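Local structure of DUF2790 domain-containing protein (Pseudomonas aeruginosa, 4F98) at residues V25-H30 / V46-S51; P42-Y47 / K56-E61. The protein is of unknown function but belongs to the DUF2790 family, is probably made with a signal sequence, and forms a two-chain assembly in the crystal. All coordinates share one frame; numbering follows the deposited sequence.

Interaction 1 of 2, residues V25-H30 / V46-S51; sequences VKNVLH and VYEDHS
Two classic beta bulges mark this antiparallel pairing of strands 27-31 and 40-48. In the first, Lys26 and Asn27 both face Glu48, and Glu48 O accepts from Lys26 N at 2.8 Å and from Asn27 N at 3.2 Å. In the second, Leu29 and His30 share Val46 O in the same way. Between the bulges Glu48 N returns a nearly straight bond to Asn27 O.

The side chains of Asn27 and Glu48 lie side by side. Asn27 ND2 gives a straight bond to Glu48 OE1 (2.9 Å, 172° at the hydrogen). OE1 lies in the amide plane, but ND2 meets it from above the carboxylate plane. Lys26 CB sits over the centre of the His50 ring, 3.7 Å from the centroid; chi1 of -174°, CG opposite the backbone N, carries CG to 3.6 Å from His50 NE2. Lys26 NZ stays 4.6 Å from Glu48 OE2; a water bonded to both atoms bridges them. On the Tyr47 face, Val25 CG2, from the preceding loop, lies over that ring near its rim, 3.9 Å from Tyr47 CD1. Trp62 of the second subunit packs on both residues. Strands 27-31 and 40-48 thus form a bulged antiparallel beta hairpin.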
ATOM      1  N   VAL A  25     -11.069 -11.441   3.305  1.00 14.48           N
ATOM      2  CA  VAL A  25     -11.133 -10.894   1.951  1.00 14.18           C
ATOM      3  C   VAL A  25     -11.335 -12.014   0.944  1.00 15.13           C
ATOM      4  O   VAL A  25     -10.431 -12.810   0.699  1.00 18.53           O
ATOM      5  CB  VAL A  25      -9.849 -10.092   1.599  1.00 14.28           C
ATOM      6  CG1 VAL A  25      -9.950  -9.525   0.173  1.00 15.11           C
ATOM      7  CG2 VAL A  25      -9.596  -8.973   2.633  1.00 16.74           C
ATOM      8  N   LYS A  26     -12.524 -12.065   0.349  1.00 13.09           N
ATOM      9  CA  LYS A  26     -12.777 -12.977  -0.761  1.00 13.24           C
ATOM     10  C   LYS A  26     -12.394 -12.310  -2.078  1.00 13.14           C
ATOM     11  O   LYS A  26     -11.661 -12.878  -2.874  1.00 15.92           O
ATOM     12  CB  LYS A  26     -14.234 -13.388  -0.812  1.00 13.64           C
ATOM     13  CG  LYS A  26     -14.529 -14.458  -1.851  1.00 15.76           C
ATOM     14  CD  LYS A  26     -15.985 -14.842  -1.821  1.00 15.69           C
ATOM     15  CE  LYS A  26     -16.310 -15.895  -2.868  1.00 19.18           C
ATOM     16  NZ  LYS A  26     -17.751 -16.271  -2.844  1.00 17.93           N
ATOM     17  N   ASN A  27     -12.937 -11.116  -2.314  1.00 12.24           N
ATOM     18  CA  ASN A  27     -12.682 -10.355  -3.527  1.00 12.74           C
ATOM     19  C   ASN A  27     -12.461  -8.883  -3.213  1.00 12.15           C
ATOM     20  O   ASN A  27     -13.108  -8.335  -2.356  1.00 13.36           O
ATOM     21  CB  ASN A  27     -13.858 -10.477  -4.511  1.00 13.09           C
ATOM     22  CG  ASN A  27     -13.960 -11.854  -5.137  1.00 15.74           C
ATOM     23  OD1 ASN A  27     -13.004 -12.342  -5.741  1.00 20.70           O
ATOM     24  ND2 ASN A  27     -15.121 -12.478  -5.008  1.00 19.05           N
ATOM     25  N   VAL A  28     -11.562  -8.266  -3.952  1.00 11.63           N
ATOM     26  CA  VAL A  28     -11.342  -6.826  -3.918  1.00 10.71           C
ATOM     27  C   VAL A  28     -12.129  -6.259  -5.099  1.00 10.84           C
ATOM     28  O   VAL A  28     -11.855  -6.573  -6.261  1.00 14.56           O
ATOM     29  CB  VAL A  28      -9.836  -6.475  -4.006  1.00 12.19           C
ATOM     30  CG1 VAL A  28      -9.635  -4.954  -4.036  1.00 12.65           C
ATOM     31  CG2 VAL A  28      -9.056  -7.120  -2.851  1.00 13.66           C
ATOM     32  N   LEU A  29     -13.125  -5.434  -4.799  1.00 10.12           N
ATOM     33  CA  LEU A  29     -13.989  -4.870  -5.849  1.00 11.09           C
ATOM     34  C   LEU A  29     -13.564  -3.504  -6.341  1.00 10.64           C
ATOM     35  O   LEU A  29     -13.840  -3.150  -7.485  1.00 13.07           O
ATOM     36  CB  LEU A  29     -15.432  -4.813  -5.358  1.00 11.61           C
ATOM     37  CG  LEU A  29     -16.074  -6.144  -4.898  1.00 15.38           C
ATOM     38  CD1 LEU A  29     -17.552  -5.919  -4.685  1.00 19.42           C
ATOM     39  CD2 LEU A  29     -15.811  -7.289  -5.844  1.00 19.75           C
ATOM     40  N   HIS A  30     -12.900  -2.728  -5.491  1.00 10.70           N
ATOM     41  CA  HIS A  30     -12.422  -1.407  -5.854  1.00 10.46           C
ATOM     42  C   HIS A  30     -11.162  -1.114  -5.079  1.00  9.04           C
ATOM     43  O   HIS A  30     -11.062  -1.441  -3.902  1.00  9.53           O
ATOM     44  CB  HIS A  30     -13.454  -0.320  -5.496  1.00 11.52           C
ATOM     45  CG  HIS A  30     -12.924   1.069  -5.664  1.00 11.91           C
ATOM     46  ND1 HIS A  30     -12.516   1.841  -4.606  1.00 15.66           N
ATOM     47  CD2 HIS A  30     -12.652   1.788  -6.776  1.00 11.31           C
ATOM     48  CE1 HIS A  30     -12.036   2.983  -5.059  1.00 12.59           C
ATOM     49  NE2 HIS A  30     -12.112   2.981  -6.375  1.00 17.37           N
ATOM     50  N   VAL A  46     -12.795  -1.194  -1.498  1.00  8.75           N
ATOM     51  CA  VAL A  46     -14.032  -1.913  -1.226  1.00  8.88           C
ATOM     52  C   VAL A  46     -13.758  -3.385  -1.480  1.00  8.84           C
ATOM     53  O   VAL A  46     -13.309  -3.753  -2.563  1.00  9.80           O
ATOM     54  CB  VAL A  46     -15.219  -1.418  -2.044  1.00  9.52           C
ATOM     55  CG1 VAL A  46     -16.499  -2.246  -1.731  1.00 10.76           C
ATOM     56  CG2 VAL A  46     -15.410   0.088  -1.811  1.00 11.11           C
ATOM     57  N   TYR A  47     -14.015  -4.217  -0.483  1.00  9.21           N
ATOM     58  CA  TYR A  47     -13.830  -5.663  -0.601  1.00  9.94           C
ATOM     59  C   TYR A  47     -15.092  -6.408  -0.160  1.00 10.51           C
ATOM     60  O   TYR A  47     -15.908  -5.894   0.597  1.00 10.09           O
ATOM     61  CB  TYR A  47     -12.549  -6.133   0.146  1.00 10.64           C
ATOM     62  CG  TYR A  47     -12.649  -6.188   1.638  1.00 10.36           C
ATOM     63  CD1 TYR A  47     -13.132  -7.328   2.280  1.00 10.82           C
ATOM     64  CD2 TYR A  47     -12.283  -5.092   2.413  1.00 11.70           C
ATOM     65  CE1 TYR A  47     -13.252  -7.370   3.660  1.00 10.41           C
ATOM     66  CE2 TYR A  47     -12.395  -5.136   3.817  1.00 12.21           C
ATOM     67  CZ  TYR A  47     -12.894  -6.264   4.425  1.00 11.27           C
ATOM     68  OH  TYR A  47     -13.026  -6.323   5.785  1.00 14.48           O
ATOM     69  N   GLU A  48     -15.189  -7.645  -0.631  1.00 11.41           N
ATOM     70  CA  GLU A  48     -16.271  -8.583  -0.332  1.00 11.35           C
ATOM     71  C   GLU A  48     -15.702  -9.663   0.563  1.00 11.43           C
ATOM     72  O   GLU A  48     -14.637 -10.218   0.245  1.00 12.90           O
ATOM     73  CB  GLU A  48     -16.778  -9.199  -1.636  1.00 13.03           C
ATOM     74  CG  GLU A  48     -17.857 -10.261  -1.487  1.00 14.25           C
ATOM     75  CD  GLU A  48     -18.071 -11.088  -2.726  1.00 15.49           C
ATOM     76  OE1 GLU A  48     -17.291 -10.976  -3.696  1.00 18.79           O
ATOM     77  OE2 GLU A  48     -19.048 -11.876  -2.721  1.00 14.89           O
ATOM     78  N   ASP A  49     -16.407  -9.974   1.645  1.00 11.94           N
ATOM     79  CA  ASP A  49     -16.003 -11.062   2.524  1.00 12.54           C
ATOM     80  C   ASP A  49     -16.640 -12.391   2.098  1.00 13.78           C
ATOM     81  O   ASP A  49     -17.443 -12.429   1.176  1.00 13.84           O
ATOM     82  CB  ASP A  49     -16.237 -10.709   4.002  1.00 14.46           C
ATOM     83  CG  ASP A  49     -17.688 -10.604   4.407  1.00 16.62           C
ATOM     84  OD1 ASP A  49     -18.570 -11.256   3.807  1.00 15.99           O
ATOM     85  OD2 ASP A  49     -17.932  -9.886   5.408  1.00 15.98           O
ATOM     86  N   HIS A  50     -16.278 -13.486   2.764  1.00 14.65           N
ATOM     87  CA  HIS A  50     -16.800 -14.806   2.363  1.00 16.79           C
ATOM     88  C   HIS A  50     -18.295 -14.983   2.644  1.00 16.60           C
ATOM     89  O   HIS A  50     -18.931 -15.818   1.994  1.00 18.86           O
ATOM     90  CB  HIS A  50     -15.919 -15.956   2.899  1.00 18.17           C
ATOM     91  CG  HIS A  50     -14.628 -16.112   2.139  1.00 20.29           C
ATOM     92  ND1 HIS A  50     -13.442 -15.527   2.537  1.00 22.75           N
ATOM     93  CD2 HIS A  50     -14.354 -16.748   0.971  1.00 23.10           C
ATOM     94  CE1 HIS A  50     -12.493 -15.821   1.668  1.00 23.91           C
ATOM     95  NE2 HIS A  50     -13.019 -16.557   0.706  1.00 22.42           N
ATOM     96  N   SER A  51     -18.859 -14.199   3.567  1.00 16.38           N
ATOM     97  CA  SER A  51     -20.297 -14.212   3.827  0.50 17.18           C
ATOM     98  C   SER A  51     -21.079 -13.478   2.725  1.00 15.98           C
ATOM     99  O   SER A  51     -22.284 -13.679   2.587  1.00 18.64           O
ATOM    100  CB  SER A  51     -20.609 -13.610   5.201  0.50 18.71           C
ATOM    101  OG  SER A  51     -19.929 -14.312   6.231  0.50 22.79           O
TER
HETATM  102  O   HOH W   1     -19.050 -13.805  -0.827  1.00 17.05           O
HETATM  103  O   HOH W   2     -17.923 -17.316  -0.332  1.00 19.44           O
HETATM  104  O   HOH W   3     -18.882 -14.130  -4.217  1.00 21.65           O

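Interaction 2 of 2, residues P42-Y47 / K56-E61; sequences PVTVVY and KIRFLE
Val43 and Phe59 meet at a hydrogen-bonded pair of the antiparallel ladder. Val43 CG1 sits over one face of the Phe59 ring, displaced toward the rim, and comes to 3.4 Å from Phe59 CE2. It is a CH-pi contact, with CG1 3.6 Å from the ring centroid. The Phe59 ring leaves its CB between the backbone N and the carbonyl carbon (chi1 54°), which brings it back over the neighbouring strand. Val45 CG2 approaches the same ring at its edge, 3.8 Å from Phe59 CZ. On this face Val45 CB also packs on Ile57 CG1 at 3.9 Å. Glu61 crosses Val43 at about a right angle, its CD 3.6 Å from Val43 CB.

The opposite face is more polar. Thr44 and Arg58 run alongside each other, and in one of the two conformers of Arg58 its CD lies 3.3 Å from Thr44 OG1. Thr44 CG2 touches the Lys56 chain at CG.

The backbone fixes this register. Val43 and Phe59 exchange two N-H to O bonds, and so do Val45 and Ile57, each 2.9 Å between N and O. CA-H to O contacts accompany them, such as Arg58 CA to Val43 O.

Further out, the carboxylate of Glu61 is held by Asn34 and by a salt bridge to Arg31. Lys56 NZ is bonded to the carbonyls of Leu12 and Gly9. Tyr17 meets the Phe59 ring edge-to-face, and Trp62 of the second subunit packs on Val45, Ile57 and Phe59. The contact lies near the centre of the chain, where strand 40-48 is the middle strand of the sheet, with 54-62 along one edge and 27-31 along the other.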
ATOM      1  N   PRO A  42      -3.369   8.564   0.054  1.00  9.08           N
ATOM      2  CA  PRO A  42      -4.569   7.869   0.492  1.00  9.03           C
ATOM      3  C   PRO A  42      -5.046   6.823  -0.500  1.00  8.04           C
ATOM      4  O   PRO A  42      -4.813   6.914  -1.711  1.00  9.25           O
ATOM      5  CB  PRO A  42      -5.610   8.995   0.651  1.00 10.34           C
ATOM      6  CG  PRO A  42      -5.162  10.015  -0.272  1.00 13.42           C
ATOM      7  CD  PRO A  42      -3.655   9.973  -0.269  1.00 10.26           C
ATOM      8  N   VAL A  43      -5.669   5.795   0.050  1.00  8.62           N
ATOM      9  CA  VAL A  43      -6.256   4.710  -0.721  1.00  8.80           C
ATOM     10  C   VAL A  43      -7.563   4.284  -0.075  1.00  8.76           C
ATOM     11  O   VAL A  43      -7.674   4.203   1.155  1.00  9.74           O
ATOM     12  CB  VAL A  43      -5.269   3.503  -0.838  1.00  8.91           C
ATOM     13  CG1 VAL A  43      -4.739   3.056   0.514  1.00  9.18           C
ATOM     14  CG2 VAL A  43      -5.903   2.338  -1.602  1.00 10.33           C
ATOM     15  N   THR A  44      -8.550   4.040  -0.932  1.00  8.87           N
ATOM     16  CA  THR A  44      -9.818   3.469  -0.537  1.00  8.32           C
ATOM     17  C   THR A  44      -9.961   2.110  -1.189  1.00  8.31           C
ATOM     18  O   THR A  44      -9.695   1.969  -2.383  1.00  9.44           O
ATOM     19  CB  THR A  44     -10.968   4.369  -0.949  1.00  9.96           C
ATOM     20  OG1 THR A  44     -10.761   5.650  -0.346  1.00 11.12           O
ATOM     21  CG2 THR A  44     -12.313   3.792  -0.508  1.00 11.24           C
ATOM     22  N   VAL A  45     -10.366   1.128  -0.408  1.00  8.58           N
ATOM     23  CA  VAL A  45     -10.650  -0.221  -0.857  1.00  8.90           C
ATOM     24  C   VAL A  45     -12.095  -0.587  -0.533  1.00  8.74           C
ATOM     25  O   VAL A  45     -12.578  -0.284   0.551  1.00  9.74           O
ATOM     26  CB  VAL A  45      -9.680  -1.250  -0.229  1.00  8.40           C
ATOM     27  CG1 VAL A  45     -10.141  -2.699  -0.499  1.00 10.62           C
ATOM     28  CG2 VAL A  45      -8.257  -1.012  -0.737  1.00  9.70           C
ATOM     29  N   VAL A  46     -12.795  -1.194  -1.498  1.00  8.75           N
ATOM     30  CA  VAL A  46     -14.032  -1.913  -1.226  1.00  8.88           C
ATOM     31  C   VAL A  46     -13.758  -3.385  -1.480  1.00  8.84           C
ATOM     32  O   VAL A  46     -13.309  -3.753  -2.563  1.00  9.80           O
ATOM     33  CB  VAL A  46     -15.219  -1.418  -2.044  1.00  9.52           C
ATOM     34  CG1 VAL A  46     -16.499  -2.246  -1.731  1.00 10.76           C
ATOM     35  CG2 VAL A  46     -15.410   0.088  -1.811  1.00 11.11           C
ATOM     36  N   TYR A  47     -14.015  -4.217  -0.483  1.00  9.21           N
ATOM     37  CA  TYR A  47     -13.830  -5.663  -0.601  1.00  9.94           C
ATOM     38  C   TYR A  47     -15.092  -6.408  -0.160  1.00 10.51           C
ATOM     39  O   TYR A  47     -15.908  -5.894   0.597  1.00 10.09           O
ATOM     40  CB  TYR A  47     -12.549  -6.133   0.146  1.00 10.64           C
ATOM     41  CG  TYR A  47     -12.649  -6.188   1.638  1.00 10.36           C
ATOM     42  CD1 TYR A  47     -13.132  -7.328   2.280  1.00 10.82           C
ATOM     43  CD2 TYR A  47     -12.283  -5.092   2.413  1.00 11.70           C
ATOM     44  CE1 TYR A  47     -13.252  -7.370   3.660  1.00 10.41           C
ATOM     45  CE2 TYR A  47     -12.395  -5.136   3.817  1.00 12.21           C
ATOM     46  CZ  TYR A  47     -12.894  -6.264   4.425  1.00 11.27           C
ATOM     47  OH  TYR A  47     -13.026  -6.323   5.785  1.00 14.48           O
ATOM     48  N   LYS A  56     -16.069  -0.961   3.018  1.00  9.25           N
ATOM     49  CA  LYS A  56     -15.263   0.156   2.538  1.00  9.51           C
ATOM     50  C   LYS A  56     -14.305   0.588   3.634  1.00  8.47           C
ATOM     51  O   LYS A  56     -14.735   0.881   4.758  1.00  9.38           O
ATOM     52  CB  LYS A  56     -16.159   1.333   2.151  1.00  9.44           C
ATOM     53  CG  LYS A  56     -15.429   2.610   1.678  1.00 10.38           C
ATOM     54  CD  LYS A  56     -16.409   3.801   1.474  1.00 12.15           C
ATOM     55  CE  LYS A  56     -17.213   3.693   0.218  1.00 12.56           C
ATOM     56  NZ  LYS A  56     -18.329   4.649   0.176  1.00 13.85           N
ATOM     57  N   ILE A  57     -13.025   0.664   3.292  1.00  8.58           N
ATOM     58  CA  ILE A  57     -11.961   1.094   4.215  1.00  8.29           C
ATOM     59  C   ILE A  57     -11.106   2.142   3.508  1.00  8.58           C
ATOM     60  O   ILE A  57     -10.971   2.115   2.281  1.00  9.80           O
ATOM     61  CB  ILE A  57     -11.130  -0.091   4.731  1.00  9.38           C
ATOM     62  CG1 ILE A  57     -10.603  -0.949   3.574  1.00  9.91           C
ATOM     63  CG2 ILE A  57     -11.975  -0.941   5.706  1.00 11.41           C
ATOM     64  CD1 ILE A  57      -9.572  -2.003   3.977  1.00 12.28           C
ATOM     65  N   ARG A  58     -10.595   3.099   4.266  1.00  8.98           N
ATOM     66  CA  ARG A  58      -9.718   4.122   3.723  0.50  8.93           C
ATOM     67  C   ARG A  58      -8.533   4.329   4.648  1.00  9.07           C
ATOM     68  O   ARG A  58      -8.678   4.374   5.874  1.00 10.67           O
ATOM     69  CB  ARG A  58     -10.460   5.424   3.430  0.50  9.08           C
ATOM     70  CG  ARG A  58      -9.628   6.457   2.666  0.50  8.10           C
ATOM     71  CD  ARG A  58     -10.409   7.695   2.242  0.50  8.83           C
ATOM     72  NE  ARG A  58     -11.191   8.249   3.338  0.50 12.54           N
ATOM     73  CZ  ARG A  58     -12.526   8.286   3.373  0.50 10.64           C
ATOM     74  NH1 ARG A  58     -13.272   7.795   2.362  0.50 12.03           N
ATOM     75  NH2 ARG A  58     -13.103   8.803   4.438  0.50 10.24           N
ATOM     76  N   PHE A  59      -7.352   4.412   4.040  1.00  8.52           N
ATOM     77  CA  PHE A  59      -6.102   4.349   4.789  1.00  8.54           C
ATOM     78  C   PHE A  59      -4.996   4.941   3.904  1.00  8.51           C
ATOM     79  O   PHE A  59      -5.310   5.673   2.950  1.00 10.02           O
ATOM     80  CB  PHE A  59      -5.856   2.891   5.279  1.00  9.37           C
ATOM     81  CG  PHE A  59      -5.902   1.854   4.184  1.00  8.68           C
ATOM     82  CD1 PHE A  59      -7.109   1.362   3.713  1.00 10.96           C
ATOM     83  CD2 PHE A  59      -4.737   1.332   3.657  1.00  9.12           C
ATOM     84  CE1 PHE A  59      -7.156   0.427   2.690  1.00 10.59           C
ATOM     85  CE2 PHE A  59      -4.773   0.379   2.647  1.00 10.51           C
ATOM     86  CZ  PHE A  59      -6.003  -0.083   2.167  1.00 11.30           C
ATOM     87  N   LEU A  60      -3.739   4.664   4.224  1.00  8.95           N
ATOM     88  CA  LEU A  60      -2.596   5.205   3.489  1.00  9.63           C
ATOM     89  C   LEU A  60      -1.775   4.076   2.912  1.00  9.53           C
ATOM     90  O   LEU A  60      -1.697   2.984   3.488  1.00  9.71           O
ATOM     91  CB  LEU A  60      -1.688   6.011   4.427  1.00 11.04           C
ATOM     92  CG  LEU A  60      -2.322   7.226   5.091  1.00 13.22           C
ATOM     93  CD1 LEU A  60      -1.377   7.737   6.189  1.00 17.57           C
ATOM     94  CD2 LEU A  60      -2.670   8.307   4.053  1.00 14.87           C
ATOM     95  N   GLU A  61      -1.152   4.347   1.766  1.00  8.80           N
ATOM     96  CA  GLU A  61      -0.234   3.406   1.140  1.00  7.72           C
ATOM     97  C   GLU A  61       0.841   4.164   0.387  1.00  8.45           C
ATOM     98  O   GLU A  61       0.738   5.376   0.188  1.00 10.30           O
ATOM     99  CB  GLU A  61      -0.994   2.481   0.206  1.00  8.32           C
ATOM    100  CG  GLU A  61      -1.483   3.150  -1.074  1.00  9.07           C
ATOM    101  CD  GLU A  61      -2.184   2.194  -2.034  1.00  9.34           C
ATOM    102  OE1 GLU A  61      -2.360   0.992  -1.724  1.00 10.54           O
ATOM    103  OE2 GLU A  61      -2.585   2.639  -3.133  1.00 10.52           O
TER

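Both interactions use strand 40-48, and they share Val46 and Tyr47. Interaction 1 joins it to strand 27-31 and interaction 2 to strand 54-62, so together they build the three-stranded antiparallel sheet. Interaction 2 lies close to the centre of the chain; interaction 1 is farther out and runs into a turn. Both are partly buried, and each has an apolar side that meets Trp62 of the second subunit. They differ in regularity and in their polar face. Interaction 2 has an unbroken ladder, with threonine beside arginine and lysine chains. Interaction 1 is broken by bulges and carries an amide-carboxylate bond and bridging waters. The two meet where His30 O packs on Val45 CG1, at 3.7 Å.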